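Response regulator (Vibrio cholerae O1 biovar El Tor, PDB 7KPO) probably binds DNA as the DNA-binding domain of the sensor histidine kinase ChiS. Local coordinates at residues 31-41 with 50-59. Residues are numbered along the deposited sequence; the frame is centred on the assembly and turned at random. Where two conformers were deposited one is given.
With FMT (formic acid), chain H.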
loop_
_atom_site.group_PDB
_atom_site.type_symbol
_atom_site.label_atom_id
_atom_site.label_comp_id
_atom_site.label_asym_id
_atom_site.label_seq_id
_atom_site.Cartn_x
_atom_site.Cartn_y
_atom_site.Cartn_z
ATOM N N LYS A 31 18.844 -3.307 -7.521
ATOM C CA LYS A 31 18.952 -2.145 -6.607
ATOM C C LYS A 31 19.383 -0.946 -7.454
ATOM O O LYS A 31 18.833 0.157 -7.291
ATOM C CB LYS A 31 19.986 -2.444 -5.522
ATOM C CG LYS A 31 20.415 -1.251 -4.681
ATOM C CD LYS A 31 21.525 -1.576 -3.699
ATOM C CE LYS A 31 22.800 -2.026 -4.387
ATOM N NZ LYS A 31 23.842 -2.443 -3.421
ATOM N N PHE A 32 20.332 -1.178 -8.357
ATOM C CA PHE A 32 20.808 -0.098 -9.250
ATOM C C PHE A 32 19.616 0.539 -9.961
ATOM O O PHE A 32 19.586 1.799 -10.017
ATOM C CB PHE A 32 21.798 -0.628 -10.286
ATOM C CG PHE A 32 22.160 0.387 -11.336
ATOM C CD1 PHE A 32 21.369 0.557 -12.462
ATOM C CD2 PHE A 32 23.276 1.190 -11.184
ATOM C CE1 PHE A 32 21.693 1.505 -13.419
ATOM C CE2 PHE A 32 23.605 2.131 -12.149
ATOM C CZ PHE A 32 22.813 2.285 -13.263
ATOM N N THR A 33 18.713 -0.301 -10.501
ATOM C CA THR A 33 17.520 0.147 -11.269
ATOM C C THR A 33 16.567 0.918 -10.353
ATOM O O THR A 33 15.971 1.902 -10.820
ATOM C CB THR A 33 16.845 -1.030 -11.974
ATOM O OG1 THR A 33 17.808 -1.506 -12.913
ATOM C CG2 THR A 33 15.566 -0.641 -12.680
ATOM N N PHE A 34 16.378 0.457 -9.121
ATOM C CA PHE A 34 15.534 1.244 -8.195
ATOM C C PHE A 34 16.086 2.677 -8.100
ATOM O O PHE A 34 15.307 3.636 -8.220
ATOM C CB PHE A 34 15.475 0.592 -6.814
ATOM C CG PHE A 34 15.153 1.598 -5.744
ATOM C CD1 PHE A 34 13.910 2.204 -5.690
ATOM C CD2 PHE A 34 16.126 1.994 -4.846
ATOM C CE1 PHE A 34 13.641 3.175 -4.741
ATOM C CE2 PHE A 34 15.853 2.959 -3.892
ATOM C CZ PHE A 34 14.611 3.544 -3.841
ATOM N N ALA A 35 17.397 2.810 -7.896
ATOM C CA ALA A 35 18.025 4.145 -7.736
ATOM C C ALA A 35 17.897 4.961 -9.014
ATOM O O ALA A 35 17.500 6.126 -8.954
ATOM C CB ALA A 35 19.499 3.970 -7.383
ATOM N N GLU A 36 18.250 4.337 -10.124
ATOM C CA GLU A 36 18.268 5.034 -11.421
ATOM C C GLU A 36 16.851 5.434 -11.849
ATOM O O GLU A 36 16.653 6.599 -12.234
ATOM C CB GLU A 36 18.923 4.109 -12.441
ATOM C CG GLU A 36 19.019 4.730 -13.807
ATOM C CD GLU A 36 19.822 6.012 -13.834
ATOM O OE1 GLU A 36 20.856 6.076 -13.130
ATOM O OE2 GLU A 36 19.403 6.949 -14.542
ATOM N N GLN A 37 15.900 4.504 -11.766
ATOM C CA GLN A 37 14.526 4.798 -12.244
ATOM C C GLN A 37 13.837 5.802 -11.309
ATOM O O GLN A 37 13.168 6.719 -11.815
ATOM C CB GLN A 37 13.740 3.494 -12.367
ATOM C CG GLN A 37 12.540 3.606 -13.293
ATOM C CD GLN A 37 12.928 3.823 -14.740
ATOM O OE1 GLN A 37 14.053 3.538 -15.164
ATOM N NE2 GLN A 37 11.984 4.320 -15.527
ATOM N N SER A 38 14.005 5.644 -9.994
ATOM C CA SER A 38 13.335 6.557 -9.030
ATOM C C SER A 38 14.011 7.929 -8.996
ATOM O O SER A 38 13.332 8.904 -8.638
ATOM C CB SER A 38 13.340 5.974 -7.643
ATOM O OG SER A 38 14.644 6.013 -7.073
ATOM N N GLY A 39 15.311 7.973 -9.290
ATOM C CA GLY A 39 16.094 9.216 -9.179
ATOM C C GLY A 39 16.356 9.582 -7.724
ATOM O O GLY A 39 16.875 10.677 -7.474
ATOM N N LEU A 40 16.068 8.679 -6.787
ATOM C CA LEU A 40 16.220 9.038 -5.351
ATOM C C LEU A 40 17.663 8.891 -4.866
ATOM O O LEU A 40 17.977 9.492 -3.823
ATOM C CB LEU A 40 15.276 8.164 -4.521
ATOM C CG LEU A 40 13.794 8.476 -4.700
ATOM C CD1 LEU A 40 12.942 7.411 -4.043
ATOM C CD2 LEU A 40 13.454 9.851 -4.143
ATOM N N TRP A 41 18.487 8.117 -5.572
ATOM C CA TRP A 41 19.888 7.881 -5.142
ATOM C C TRP A 41 20.794 7.980 -6.355
ATOM O O TRP A 41 20.388 7.537 -7.441
ATOM C CB TRP A 41 20.026 6.514 -4.467
ATOM C CG TRP A 41 19.114 6.331 -3.298
ATOM C CD1 TRP A 41 17.851 5.823 -3.323
ATOM C CD2 TRP A 41 19.393 6.667 -1.926
ATOM N NE1 TRP A 41 17.320 5.815 -2.062
ATOM C CE2 TRP A 41 18.243 6.326 -1.187
ATOM C CE3 TRP A 41 20.489 7.225 -1.259
ATOM C CZ2 TRP A 41 18.168 6.511 0.189
ATOM C CZ3 TRP A 41 20.411 7.410 0.104
ATOM C CH2 TRP A 41 19.263 7.058 0.815
ATOM N N LEU A 50 29.773 0.759 -11.944
ATOM C CA LEU A 50 28.654 1.639 -11.493
ATOM C C LEU A 50 28.146 1.131 -10.142
ATOM O O LEU A 50 27.868 -0.076 -10.031
ATOM C CB LEU A 50 27.515 1.658 -12.519
ATOM C CG LEU A 50 27.830 2.296 -13.872
ATOM C CD1 LEU A 50 26.592 2.307 -14.755
ATOM C CD2 LEU A 50 28.365 3.711 -13.707
ATOM N N GLN A 51 28.023 2.028 -9.165
ATOM C CA GLN A 51 27.570 1.630 -7.807
ATOM C C GLN A 51 26.647 2.697 -7.217
ATOM O O GLN A 51 26.855 3.891 -7.493
ATOM C CB GLN A 51 28.757 1.482 -6.850
ATOM C CG GLN A 51 29.835 0.504 -7.302
ATOM C CD GLN A 51 29.410 -0.943 -7.269
ATOM O OE1 GLN A 51 28.341 -1.293 -6.777
ATOM N NE2 GLN A 51 30.271 -1.810 -7.776
ATOM N N THR A 52 25.663 2.262 -6.432
ATOM C CA THR A 52 24.768 3.182 -5.680
ATOM C C THR A 52 25.501 3.409 -4.355
ATOM O O THR A 52 25.028 2.956 -3.322
ATOM C CB THR A 52 23.365 2.581 -5.563
ATOM O OG1 THR A 52 23.475 1.276 -4.994
ATOM C CG2 THR A 52 22.669 2.467 -6.898
ATOM N N ARG A 53 26.631 4.102 -4.439
ATOM C CA ARG A 53 27.574 4.287 -3.301
ATOM C C ARG A 53 26.879 4.792 -2.028
ATOM O O ARG A 53 27.140 4.196 -0.964
ATOM C CB ARG A 53 28.708 5.226 -3.716
ATOM C CG ARG A 53 29.869 5.269 -2.733
ATOM C CD ARG A 53 30.958 6.202 -3.225
ATOM N NE ARG A 53 30.480 7.572 -3.324
ATOM C CZ ARG A 53 31.139 8.560 -3.912
ATOM N NH1 ARG A 53 30.618 9.774 -3.943
ATOM N NH2 ARG A 53 32.310 8.330 -4.479
ATOM N N THR A 54 26.078 5.848 -2.118
ATOM C CA THR A 54 25.460 6.375 -0.872
ATOM C C THR A 54 24.339 5.450 -0.385
ATOM O O THR A 54 24.287 5.167 0.823
ATOM C CB THR A 54 24.998 7.818 -1.070
ATOM O OG1 THR A 54 26.111 8.549 -1.581
ATOM C CG2 THR A 54 24.502 8.438 0.216
ATOM N N LEU A 55 23.465 5.008 -1.286
ATOM C CA LEU A 55 22.379 4.076 -0.889
ATOM C C LEU A 55 22.977 2.868 -0.154
ATOM O O LEU A 55 22.419 2.436 0.861
ATOM C CB LEU A 55 21.646 3.625 -2.154
ATOM C CG LEU A 55 20.616 2.511 -1.972
ATOM C CD1 LEU A 55 19.532 2.912 -0.980
ATOM C CD2 LEU A 55 20.009 2.131 -3.316
ATOM N N ASP A 56 24.098 2.349 -0.648
ATOM C CA ASP A 56 24.704 1.131 -0.050
ATOM C C ASP A 56 25.042 1.362 1.424
ATOM O O ASP A 56 24.995 0.396 2.192
ATOM C CB ASP A 56 25.942 0.702 -0.834
ATOM C CG ASP A 56 25.641 0.202 -2.235
ATOM O OD1 ASP A 56 24.448 0.054 -2.570
ATOM O OD2 ASP A 56 26.604 -0.053 -2.975
ATOM N N LYS A 57 25.360 2.595 1.806
ATOM C CA LYS A 57 25.731 2.894 3.217
ATOM C C LYS A 57 24.532 2.680 4.147
ATOM O O LYS A 57 24.749 2.435 5.340
ATOM C CB LYS A 57 26.229 4.336 3.347
ATOM C CG LYS A 57 27.521 4.631 2.598
ATOM C CD LYS A 57 27.994 6.058 2.727
ATOM C CE LYS A 57 29.275 6.304 1.960
ATOM N NZ LYS A 57 29.749 7.699 2.112
ATOM N N TYR A 58 23.314 2.742 3.616
ATOM C CA TYR A 58 22.080 2.629 4.434
ATOM C C TYR A 58 21.695 1.170 4.677
ATOM O O TYR A 58 20.705 0.941 5.382
ATOM C CB TYR A 58 20.936 3.370 3.737
ATOM C CG TYR A 58 21.029 4.870 3.840
ATOM C CD1 TYR A 58 21.980 5.591 3.140
ATOM C CD2 TYR A 58 20.145 5.575 4.637
ATOM C CE1 TYR A 58 22.058 6.972 3.239
ATOM C CE2 TYR A 58 20.213 6.952 4.755
ATOM C CZ TYR A 58 21.176 7.657 4.060
ATOM O OH TYR A 58 21.230 9.018 4.166
ATOM N N LEU A 59 22.492 0.222 4.186
ATOM C CA LEU A 59 22.095 -1.207 4.271
ATOM C C LEU A 59 22.810 -1.909 5.427
ATOM O O LEU A 59 22.545 -3.097 5.628
ATOM C CB LEU A 59 22.370 -1.874 2.919
ATOM C CG LEU A 59 21.743 -1.168 1.710
ATOM C CD1 LEU A 59 22.018 -1.936 0.427
ATOM C CD2 LEU A 59 20.245 -0.958 1.902
HETATM C C FMT H . 23.403 10.301 -3.087
HETATM O O1 FMT H . 22.817 9.273 -3.374
HETATM O O2 FMT H . 24.710 10.485 -3.135
#
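W41 carries L55 on one face of its indole: CD1 of L55 sits over the face of the five-membered ring, 3.7 Å from its centroid, a CH-pi contact. The far end of the same indole drives into Y58, edge to face, with CH2 of W41 3.6 Å above the centre of the phenol ring and the planes at 64°; T54 O lies at the edge of that ring, in its plane. At the indole's rim, near its plane, come CG2 of T54 and O1 of a formic acid molecule, probably picked up from the crystallisation liquor, whose O2 takes a hydrogen bond from T54 OG1. NE1 of W41 and the hydroxyl of Y58 are hydrogen-bonded to the hydroxyl of S76 and to the backbone N of R69 respectively. The F34 ring has S38 OG over one face, toward the rim, and the other methyl of L55, CD2, at its edge.

That methyl also packs against K31 CG at 3.7 Å. In the fold, helix 31-38 and the chain just after it here meet the short, weakly bonded helix 53-57, which follows the antiparallel hairpin of strands 44-46 and 49-51; the N-to-C directions of the two helices make 118°. T52 joins hairpin to helix, and its CG2 presses on A35 CB at 3.5 Å.

K31 extends past L55 with CG anti to its backbone N (chi1 168°), then bends at chi3 to bring NZ to D56 OD1, a 2.7 Å salt bridge. T52 OG1 donates to that same oxygen at 2.9 Å from the opposite face of the carboxylate plane, so two donors hold OD1 and should limit the carboxylate's rotation. Near the hairpin, F32 CE2 rests against L50 CB, 4.0 Å away.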